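Long-range contacts in alginate biosynthesis protein AlgX (Pseudomonas aeruginosa, PDB 4KNC), which takes part in O-acetylating the exopolysaccharide alginate and protects the polymer from degradation as it crosses the periplasm: residues D148-P153 with L189-T194; G90-E95 with H141-K146; T152-R157 with D213-E218. All blocks are in the same frame, centred on the assembly; numbering follows the deposited sequence.

Contact 1: residues D148-P153 with L189-T194; sequences DHHWTP and LSKLGT
The carboxylate of Asp148 lies across the bent chain of Lys191, its OD2 3.3 Å from CD, and its two oxygens divide the work. OD1 faces the start of helix 194-203 and takes the Thr194 backbone N at 3.0 Å through its anti lone pair, along a nearly straight line (176°); Thr194 OG1 adds a weak bond to the same oxygen. Gly193, at the N-cap, has no side chain and brings its CA within 3.7 Å of Asp148 OD1. OD2 turns to His150: its syn lone pair receives ND1 at 2.6 Å, while the backbone N of His150 reaches it from above the carboxylate plane, closing an Asx turn. Both oxygens are thus held, which should fix the carboxylate's rotation and orient the imidazole. Bends at chi3 and chi4 (-71° and -83°) curl Lys191 so that NZ forms a long salt bridge with OD2 and donates to a water bound by Asp148 OD1; NZ is also hydrogen-bonded to Tyr249 OH. Farther along, Leu189 CD2 packs on Pro153 CD. Since His150 NE2 is hydrogen-bonded to Ser243 OG, Asp148, His150 and Ser243 are arranged as in a Ser-His-Asp charge relay, consistent with the active site inferred for this SGNH hydrolase-like domain.

Contact 2: residues G90-E95 with H141-K146; sequences GLVNRE and HAYYFK
Val92 sets its CG1 methyl against the root of the Tyr143 side chain, 3.4 Å from CB, while its CG2 methyl stands over the centre of one face of the Tyr143 ring as apolar packing. A beta-branched residue suits this place because its two methyls cover both the stem and the face of the tyrosine. One residue on, Asn93 turns its amide oxygen to the other tyrosine: OD1 accepts the backbone N of Tyr144 at 3.3 Å, a bent bond (142°) with the donor tilted slightly from the carbonyl plane. The same oxygen lies at the edge of the Tyr144 ring, 3.6 Å from CD2, and the amide and ring planes are steeply inclined to each other. Asn93 has its CG anti to the carbonyl carbon (chi1 -74°), which carries the amide across to the loop.

The second shell settles which way round that amide lies. Glu137 OE2 accepts from Asn93 ND2 and also from Tyr143 N, so one carboxylate holds both segments. The phenol ends are tied beyond the contact, Tyr143 OH to Ser159 and Tyr144 OH to the Pro87 carbonyl. The buried contact thus joins the short helix 89-93, which follows strand 80-85 of the parallel sheet, to the loop leading toward helix 153-169, with Leu91 turned instead to helix 107-123.

Contact 3: residues T152-R157 with D213-E218; sequences TPHGAR and DRFETE
The first turn of helix 153-169 (residues 153-157) passes residues 213-218 of strand 210-220 with segment axes 9.2 Å apart at closest approach and their N-to-C directions 46° apart, and the backbones come nearest at Pro153 and Arg214, whose CA atoms are 6.6 Å apart. Pro153 presents its ring carbons to the strand: CG lies 3.2 Å from the carbonyl oxygen of Asp213, and CB is 3.9 Å from Phe215 CD1 at the edge of the phenyl ring. Proline suits the first turn of a helix, where its missing N-H costs no intrahelical bond. Thr152 just before it is the N-cap, and its OG1 accepts from the backbone N of Gly155.

His154 and Phe215 form a T-shaped pair. The phenyl edge, led by CE1, points at one face of the imidazole, with centroids 5.7 Å apart and planes at 86°. With chi1 at -65°, the phenyl ring lies beside its own backbone N and its edge reaches the helix. Asp213 approaches the same imidazole differently: its OD2 lies in the ring plane at the edge, 3.5 Å from His154 NE2, with the carboxylate turned well away from the plane of the ring. The other oxygen, OD1, is engaged in a salt bridge to Arg185 on the neighbouring strand 180-191, which helps hold the carboxylate. His141 stacks on the His154 ring.

Across the interface, then, the chemistry is mostly that of carbon and aromatic surfaces: the histidine offers a face to the phenyl edge and an edge to the carboxylate, which might modestly favour its protonated form, although Arg185 shares that charge.

Overall arrangement
All three contacts lie within the SGNH hydrolase-like domain. From the N terminus, contact 2 comes first: helix 89-93 meets residues 141-146, closing a loop that holds helices 99-104 and 107-123. Only after it closes do contacts 1 and 3 open, both from the stretch that shares Thr152 and Pro153; their loops overlap, neither enclosing the other. The loop of contact 1 runs through helix 153-169 to the end of strand 180-191; that of contact 3 runs on to strand 210-220, the antiparallel partner of 180-191. Together they set the two-stranded sheet beside the loop carrying the inferred active-site Asp148 and His150. Thr152 joins the series, its N and OG1 probably hydrogen-bonded to the carbonyls of Tyr143 and Ala142.

Contact 1: residues D148-P153 with L189-T194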
loop_
_atom_site.group_PDB
_atom_site.type_symbol
_atom_site.label_atom_id
_atom_site.label_comp_id
_atom_site.label_asym_id
_atom_site.label_seq_id
_atom_site.Cartn_x
_atom_site.Cartn_y
_atom_site.Cartn_z
ATOM N N ASP A 148 -15.607 -3.708 12.129
ATOM C CA ASP A 148 -14.257 -3.238 11.842
ATOM C C ASP A 148 -13.928 -3.485 10.373
ATOM O O ASP A 148 -14.597 -4.275 9.711
ATOM C CB ASP A 148 -13.239 -3.942 12.748
ATOM C CG ASP A 148 -11.881 -3.262 12.737
ATOM O OD1 ASP A 148 -11.752 -2.150 13.304
ATOM O OD2 ASP A 148 -10.927 -3.843 12.182
ATOM N N HIS A 149 -12.902 -2.799 9.877
ATOM C CA HIS A 149 -12.490 -2.907 8.478
ATOM C C HIS A 149 -11.428 -4.000 8.233
ATOM O O HIS A 149 -11.087 -4.289 7.096
ATOM C CB HIS A 149 -11.980 -1.542 7.973
ATOM C CG HIS A 149 -10.794 -1.021 8.728
ATOM N ND1 HIS A 149 -10.869 -0.628 10.050
ATOM C CD2 HIS A 149 -9.508 -0.816 8.350
ATOM C CE1 HIS A 149 -9.678 -0.215 10.453
ATOM N NE2 HIS A 149 -8.836 -0.315 9.440
ATOM N N HIS A 150 -10.890 -4.587 9.296
ATOM C CA HIS A 150 -9.911 -5.665 9.147
ATOM C C HIS A 150 -10.609 -7.004 8.958
ATOM O O HIS A 150 -11.699 -7.215 9.496
ATOM C CB HIS A 150 -8.993 -5.754 10.371
ATOM C CG HIS A 150 -8.121 -4.554 10.555
ATOM N ND1 HIS A 150 -8.422 -3.550 11.453
ATOM C CD2 HIS A 150 -6.973 -4.179 9.939
ATOM C CE1 HIS A 150 -7.489 -2.614 11.385
ATOM N NE2 HIS A 150 -6.605 -2.967 10.472
ATOM N N TRP A 151 -9.993 -7.900 8.187
ATOM C CA TRP A 151 -10.412 -9.291 8.199
ATOM C C TRP A 151 -10.045 -9.896 9.551
ATOM O O TRP A 151 -9.154 -9.401 10.231
ATOM C CB TRP A 151 -9.780 -10.104 7.035
ATOM C CG TRP A 151 -8.296 -9.901 6.770
ATOM C CD1 TRP A 151 -7.330 -9.489 7.660
ATOM C CD2 TRP A 151 -7.619 -10.108 5.517
ATOM N NE1 TRP A 151 -6.100 -9.430 7.036
ATOM C CE2 TRP A 151 -6.255 -9.803 5.721
ATOM C CE3 TRP A 151 -8.040 -10.508 4.242
ATOM C CZ2 TRP A 151 -5.313 -9.885 4.691
ATOM C CZ3 TRP A 151 -7.110 -10.582 3.231
ATOM C CH2 TRP A 151 -5.756 -10.285 3.461
ATOM N N THR A 152 -10.745 -10.947 9.950
ATOM C CA THR A 152 -10.303 -11.742 11.087
ATOM C C THR A 152 -9.131 -12.602 10.605
ATOM O O THR A 152 -8.903 -12.709 9.397
ATOM C CB THR A 152 -11.405 -12.693 11.550
ATOM O OG1 THR A 152 -11.780 -13.563 10.462
ATOM C CG2 THR A 152 -12.622 -11.904 12.036
ATOM N N PRO A 153 -8.380 -13.213 11.539
ATOM C CA PRO A 153 -7.377 -14.197 11.121
ATOM C C PRO A 153 -7.934 -15.292 10.204
ATOM O O PRO A 153 -7.251 -15.626 9.251
ATOM C CB PRO A 153 -6.892 -14.773 12.440
ATOM C CG PRO A 153 -6.986 -13.587 13.370
ATOM C CD PRO A 153 -8.230 -12.856 12.962
ATOM N N LEU A 189 -7.485 -12.900 20.072
ATOM C CA LEU A 189 -7.267 -11.546 19.586
ATOM C C LEU A 189 -8.500 -10.716 19.921
ATOM O O LEU A 189 -9.612 -11.033 19.499
ATOM C CB LEU A 189 -7.010 -11.551 18.065
ATOM C CG LEU A 189 -6.957 -10.198 17.337
ATOM C CD1 LEU A 189 -5.760 -9.367 17.781
ATOM C CD2 LEU A 189 -6.937 -10.350 15.829
ATOM N N SER A 190 -8.313 -9.654 20.688
ATOM C CA SER A 190 -9.438 -8.819 21.063
ATOM C C SER A 190 -9.581 -7.652 20.098
ATOM O O SER A 190 -8.599 -6.992 19.766
ATOM C CB SER A 190 -9.244 -8.274 22.475
ATOM O OG SER A 190 -8.113 -7.424 22.522
ATOM N N LYS A 191 -10.804 -7.375 19.666
ATOM C CA LYS A 191 -11.028 -6.174 18.869
ATOM C C LYS A 191 -12.362 -5.512 19.151
ATOM O O LYS A 191 -13.418 -6.132 19.040
ATOM C CB LYS A 191 -10.915 -6.456 17.366
ATOM C CG LYS A 191 -10.973 -5.155 16.541
ATOM C CD LYS A 191 -10.502 -5.348 15.121
ATOM C CE LYS A 191 -9.006 -5.574 15.059
ATOM N NZ LYS A 191 -8.266 -4.298 15.096
ATOM N N LEU A 192 -12.306 -4.245 19.535
ATOM C CA LEU A 192 -13.502 -3.426 19.572
ATOM C C LEU A 192 -13.417 -2.649 18.267
ATOM O O LEU A 192 -12.500 -1.850 18.078
ATOM C CB LEU A 192 -13.489 -2.479 20.784
ATOM C CG LEU A 192 -14.647 -1.475 20.876
ATOM C CD1 LEU A 192 -15.977 -2.211 20.935
ATOM C CD2 LEU A 192 -14.502 -0.510 22.062
ATOM N N GLY A 193 -14.345 -2.914 17.355
ATOM C CA GLY A 193 -14.212 -2.427 15.993
ATOM C C GLY A 193 -14.303 -0.925 15.831
ATOM O O GLY A 193 -15.020 -0.259 16.583
ATOM N N THR A 194 -13.599 -0.391 14.833
ATOM C CA THR A 194 -13.668 1.042 14.529
ATOM C C THR A 194 -15.070 1.531 14.150
ATOM O O THR A 194 -15.422 2.683 14.405
ATOM C CB THR A 194 -12.692 1.442 13.401
ATOM O OG1 THR A 194 -13.022 0.723 12.204
ATOM C CG2 THR A 194 -11.252 1.146 13.801
HETATM O O HOH W 1 -9.302 -2.072 14.155
#

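Contact 2: residues G90-E95 with H141-K146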
loop_
_atom_site.group_PDB
_atom_site.type_symbol
_atom_site.label_atom_id
_atom_site.label_comp_id
_atom_site.label_asym_id
_atom_site.label_seq_id
_atom_site.Cartn_x
_atom_site.Cartn_y
_atom_site.Cartn_z
ATOM N N GLY A 90 -19.047 -6.085 1.932
ATOM C CA GLY A 90 -20.334 -6.356 1.318
ATOM C C GLY A 90 -20.277 -7.587 0.413
ATOM O O GLY A 90 -21.186 -8.425 0.451
ATOM N N LEU A 91 -19.213 -7.711 -0.386
ATOM C CA LEU A 91 -19.085 -8.862 -1.280
ATOM C C LEU A 91 -18.911 -10.149 -0.502
ATOM O O LEU A 91 -19.443 -11.184 -0.886
ATOM C CB LEU A 91 -17.924 -8.693 -2.261
ATOM C CG LEU A 91 -18.168 -7.684 -3.383
ATOM C CD1 LEU A 91 -16.844 -7.278 -4.017
ATOM C CD2 LEU A 91 -19.125 -8.244 -4.432
ATOM N N VAL A 92 -18.172 -10.108 0.597
ATOM C CA VAL A 92 -17.896 -11.363 1.294
ATOM C C VAL A 92 -18.992 -11.709 2.297
ATOM O O VAL A 92 -19.489 -12.846 2.354
ATOM C CB VAL A 92 -16.532 -11.335 2.001
ATOM C CG1 VAL A 92 -16.337 -12.599 2.805
ATOM C CG2 VAL A 92 -15.400 -11.184 0.983
ATOM N N ASN A 93 -19.374 -10.717 3.090
ATOM C CA ASN A 93 -20.330 -10.934 4.162
ATOM C C ASN A 93 -21.710 -10.356 3.860
ATOM O O ASN A 93 -22.432 -9.948 4.773
ATOM C CB ASN A 93 -19.781 -10.394 5.479
ATOM C CG ASN A 93 -18.694 -11.285 6.063
ATOM O OD1 ASN A 93 -17.536 -10.867 6.209
ATOM N ND2 ASN A 93 -19.067 -12.523 6.411
ATOM N N ARG A 94 -22.053 -10.317 2.571
ATOM C CA ARG A 94 -23.422 -10.044 2.129
ATOM C C ARG A 94 -24.510 -10.593 3.069
ATOM O O ARG A 94 -25.418 -9.863 3.459
ATOM C CB ARG A 94 -23.646 -10.610 0.724
ATOM C CG ARG A 94 -25.017 -10.289 0.145
ATOM C CD ARG A 94 -25.299 -11.084 -1.118
ATOM N NE ARG A 94 -26.445 -10.540 -1.838
ATOM C CZ ARG A 94 -26.992 -11.108 -2.907
ATOM N NH1 ARG A 94 -26.495 -12.243 -3.375
ATOM N NH2 ARG A 94 -28.031 -10.542 -3.504
ATOM N N GLU A 95 -24.409 -11.867 3.443
ATOM C CA GLU A 95 -25.490 -12.526 4.191
ATOM C C GLU A 95 -25.743 -11.971 5.593
ATOM O O GLU A 95 -26.767 -12.275 6.201
ATOM C CB GLU A 95 -25.299 -14.052 4.247
ATOM C CG GLU A 95 -25.388 -14.754 2.871
ATOM C CD GLU A 95 -26.626 -14.358 2.055
ATOM O OE1 GLU A 95 -27.722 -14.235 2.630
ATOM O OE2 GLU A 95 -26.513 -14.170 0.824
ATOM N N HIS A 141 -16.711 -19.051 11.130
ATOM C CA HIS A 141 -15.793 -17.968 11.453
ATOM C C HIS A 141 -15.831 -16.911 10.352
ATOM O O HIS A 141 -15.200 -17.072 9.309
ATOM C CB HIS A 141 -14.373 -18.504 11.619
ATOM C CG HIS A 141 -14.222 -19.458 12.762
ATOM N ND1 HIS A 141 -13.760 -20.747 12.603
ATOM C CD2 HIS A 141 -14.474 -19.309 14.084
ATOM C CE1 HIS A 141 -13.730 -21.349 13.777
ATOM N NE2 HIS A 141 -14.156 -20.497 14.693
ATOM N N ALA A 142 -16.581 -15.841 10.596
ATOM C CA ALA A 142 -16.792 -14.793 9.602
ATOM C C ALA A 142 -15.475 -14.237 9.060
ATOM O O ALA A 142 -14.515 -14.042 9.813
ATOM C CB ALA A 142 -17.622 -13.671 10.213
ATOM N N TYR A 143 -15.435 -13.978 7.755
ATOM C CA TYR A 143 -14.237 -13.432 7.106
ATOM C C TYR A 143 -13.825 -12.102 7.773
ATOM O O TYR A 143 -12.653 -11.905 8.127
ATOM C CB TYR A 143 -14.532 -13.244 5.617
ATOM C CG TYR A 143 -13.401 -12.768 4.725
ATOM C CD1 TYR A 143 -13.033 -11.428 4.690
ATOM C CD2 TYR A 143 -12.758 -13.648 3.845
ATOM C CE1 TYR A 143 -12.018 -10.983 3.859
ATOM C CE2 TYR A 143 -11.753 -13.207 3.001
ATOM C CZ TYR A 143 -11.379 -11.868 3.018
ATOM O OH TYR A 143 -10.369 -11.400 2.192
ATOM N N TYR A 144 -14.802 -11.220 7.979
ATOM C CA TYR A 144 -14.571 -9.888 8.572
ATOM C C TYR A 144 -15.025 -9.747 10.020
ATOM O O TYR A 144 -15.965 -10.416 10.446
ATOM C CB TYR A 144 -15.294 -8.818 7.754
ATOM C CG TYR A 144 -14.494 -8.312 6.572
ATOM C CD1 TYR A 144 -13.422 -7.444 6.766
ATOM C CD2 TYR A 144 -14.807 -8.699 5.263
ATOM C CE1 TYR A 144 -12.678 -6.971 5.700
ATOM C CE2 TYR A 144 -14.065 -8.227 4.179
ATOM C CZ TYR A 144 -12.997 -7.365 4.412
ATOM O OH TYR A 144 -12.241 -6.878 3.375
ATOM N N PHE A 145 -14.374 -8.860 10.773
ATOM C CA PHE A 145 -14.912 -8.453 12.068
ATOM C C PHE A 145 -16.286 -7.803 11.864
ATOM O O PHE A 145 -16.548 -7.195 10.816
ATOM C CB PHE A 145 -13.967 -7.495 12.813
ATOM C CG PHE A 145 -12.742 -8.166 13.406
ATOM C CD1 PHE A 145 -12.813 -8.834 14.628
ATOM C CD2 PHE A 145 -11.519 -8.129 12.740
ATOM C CE1 PHE A 145 -11.683 -9.454 15.173
ATOM C CE2 PHE A 145 -10.390 -8.736 13.272
ATOM C CZ PHE A 145 -10.473 -9.398 14.499
ATOM N N LYS A 146 -17.146 -7.945 12.872
ATOM C CA LYS A 146 -18.507 -7.393 12.886
ATOM C C LYS A 146 -18.587 -5.894 12.657
ATOM O O LYS A 146 -19.474 -5.417 11.950
ATOM C CB LYS A 146 -19.191 -7.700 14.226
ATOM C CG LYS A 146 -19.476 -9.177 14.442
ATOM C CD LYS A 146 -20.124 -9.417 15.807
ATOM C CE LYS A 146 -20.627 -10.836 15.933
ATOM N NZ LYS A 146 -21.301 -11.027 17.243
#

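Contact 3: residues T152-R157 with D213-E218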
loop_
_atom_site.group_PDB
_atom_site.type_symbol
_atom_site.label_atom_id
_atom_site.label_comp_id
_atom_site.label_asym_id
_atom_site.label_seq_id
_atom_site.Cartn_x
_atom_site.Cartn_y
_atom_site.Cartn_z
ATOM N N THR A 152 -10.745 -10.947 9.950
ATOM C CA THR A 152 -10.303 -11.742 11.087
ATOM C C THR A 152 -9.131 -12.602 10.605
ATOM O O THR A 152 -8.903 -12.709 9.397
ATOM C CB THR A 152 -11.405 -12.693 11.550
ATOM O OG1 THR A 152 -11.780 -13.563 10.462
ATOM C CG2 THR A 152 -12.622 -11.904 12.036
ATOM N N PRO A 153 -8.380 -13.213 11.539
ATOM C CA PRO A 153 -7.377 -14.197 11.121
ATOM C C PRO A 153 -7.934 -15.292 10.204
ATOM O O PRO A 153 -7.251 -15.626 9.251
ATOM C CB PRO A 153 -6.892 -14.773 12.440
ATOM C CG PRO A 153 -6.986 -13.587 13.370
ATOM C CD PRO A 153 -8.230 -12.856 12.962
ATOM N N HIS A 154 -9.138 -15.799 10.454
ATOM C CA HIS A 154 -9.749 -16.781 9.551
ATOM C C HIS A 154 -9.933 -16.245 8.118
ATOM O O HIS A 154 -9.646 -16.946 7.138
ATOM C CB HIS A 154 -11.069 -17.303 10.129
ATOM C CG HIS A 154 -10.891 -18.348 11.192
ATOM N ND1 HIS A 154 -10.636 -19.674 10.899
ATOM C CD2 HIS A 154 -10.938 -18.267 12.544
ATOM C CE1 HIS A 154 -10.517 -20.357 12.023
ATOM N NE2 HIS A 154 -10.700 -19.528 13.036
ATOM N N GLY A 155 -10.381 -14.994 8.001
ATOM C CA GLY A 155 -10.494 -14.338 6.706
ATOM C C GLY A 155 -9.148 -14.249 5.996
ATOM O O GLY A 155 -9.034 -14.546 4.796
ATOM N N ALA A 156 -8.127 -13.833 6.744
ATOM C CA ALA A 156 -6.769 -13.748 6.219
ATOM C C ALA A 156 -6.266 -15.124 5.767
ATOM O O ALA A 156 -5.532 -15.229 4.797
ATOM C CB ALA A 156 -5.827 -13.165 7.273
ATOM N N ARG A 157 -6.665 -16.167 6.487
ATOM C CA ARG A 157 -6.223 -17.528 6.205
ATOM C C ARG A 157 -6.832 -18.037 4.894
ATOM O O ARG A 157 -6.116 -18.533 4.007
ATOM C CB ARG A 157 -6.581 -18.455 7.376
ATOM C CG ARG A 157 -6.248 -19.936 7.116
ATOM C CD ARG A 157 -6.632 -20.822 8.320
ATOM N NE ARG A 157 -6.457 -22.239 8.019
ATOM C CZ ARG A 157 -7.328 -22.960 7.317
ATOM N NH1 ARG A 157 -8.435 -22.384 6.860
ATOM N NH2 ARG A 157 -7.092 -24.249 7.066
ATOM N N ASP A 213 -9.782 -16.174 17.452
ATOM C CA ASP A 213 -8.551 -16.969 17.491
ATOM C C ASP A 213 -7.357 -16.207 16.915
ATOM O O ASP A 213 -7.424 -15.679 15.801
ATOM C CB ASP A 213 -8.744 -18.262 16.704
ATOM C CG ASP A 213 -9.803 -19.157 17.306
ATOM O OD1 ASP A 213 -9.938 -19.156 18.554
ATOM O OD2 ASP A 213 -10.493 -19.862 16.528
ATOM N N ARG A 214 -6.274 -16.126 17.674
ATOM C CA ARG A 214 -5.050 -15.530 17.139
ATOM C C ARG A 214 -4.040 -16.617 16.746
ATOM O O ARG A 214 -3.843 -17.569 17.489
ATOM C CB ARG A 214 -4.435 -14.581 18.157
ATOM C CG ARG A 214 -3.324 -13.736 17.581
ATOM C CD ARG A 214 -2.907 -12.626 18.540
ATOM N NE ARG A 214 -2.309 -13.155 19.760
ATOM C CZ ARG A 214 -1.061 -13.608 19.844
ATOM N NH1 ARG A 214 -0.280 -13.608 18.766
ATOM N NH2 ARG A 214 -0.596 -14.076 20.999
ATOM N N PHE A 215 -3.398 -16.472 15.590
ATOM C CA PHE A 215 -2.478 -17.502 15.100
ATOM C C PHE A 215 -1.055 -17.006 14.888
ATOM O O PHE A 215 -0.829 -15.847 14.546
ATOM C CB PHE A 215 -2.983 -18.083 13.769
ATOM C CG PHE A 215 -4.285 -18.829 13.889
ATOM C CD1 PHE A 215 -5.493 -18.158 13.828
ATOM C CD2 PHE A 215 -4.299 -20.196 14.081
ATOM C CE1 PHE A 215 -6.685 -18.834 13.945
ATOM C CE2 PHE A 215 -5.494 -20.886 14.204
ATOM C CZ PHE A 215 -6.686 -20.206 14.133
ATOM N N GLU A 216 -0.104 -17.914 15.065
ATOM C CA GLU A 216 1.275 -17.685 14.641
ATOM C C GLU A 216 1.806 -18.868 13.823
ATOM O O GLU A 216 1.318 -19.998 13.950
ATOM C CB GLU A 216 2.171 -17.403 15.841
ATOM C CG GLU A 216 1.818 -16.089 16.532
ATOM C CD GLU A 216 2.739 -15.763 17.683
ATOM O OE1 GLU A 216 3.561 -16.631 18.059
ATOM O OE2 GLU A 216 2.636 -14.635 18.214
ATOM N N THR A 217 2.796 -18.595 12.978
ATOM C CA THR A 217 3.341 -19.607 12.086
ATOM C C THR A 217 4.838 -19.773 12.324
ATOM O O THR A 217 5.561 -18.788 12.469
ATOM C CB THR A 217 3.110 -19.227 10.616
ATOM O OG1 THR A 217 1.704 -19.046 10.375
ATOM C CG2 THR A 217 3.657 -20.300 9.690
ATOM N N GLU A 218 5.285 -21.021 12.389
ATOM C CA GLU A 218 6.693 -21.339 12.626
ATOM C C GLU A 218 7.193 -22.383 11.625
ATOM O O GLU A 218 6.439 -23.263 11.182
ATOM C CB GLU A 218 6.909 -21.885 14.043
ATOM C CG GLU A 218 6.450 -20.969 15.165
ATOM C CD GLU A 218 7.327 -19.736 15.320
ATOM O OE1 GLU A 218 6.774 -18.651 15.623
ATOM O OE2 GLU A 218 8.564 -19.853 15.154
#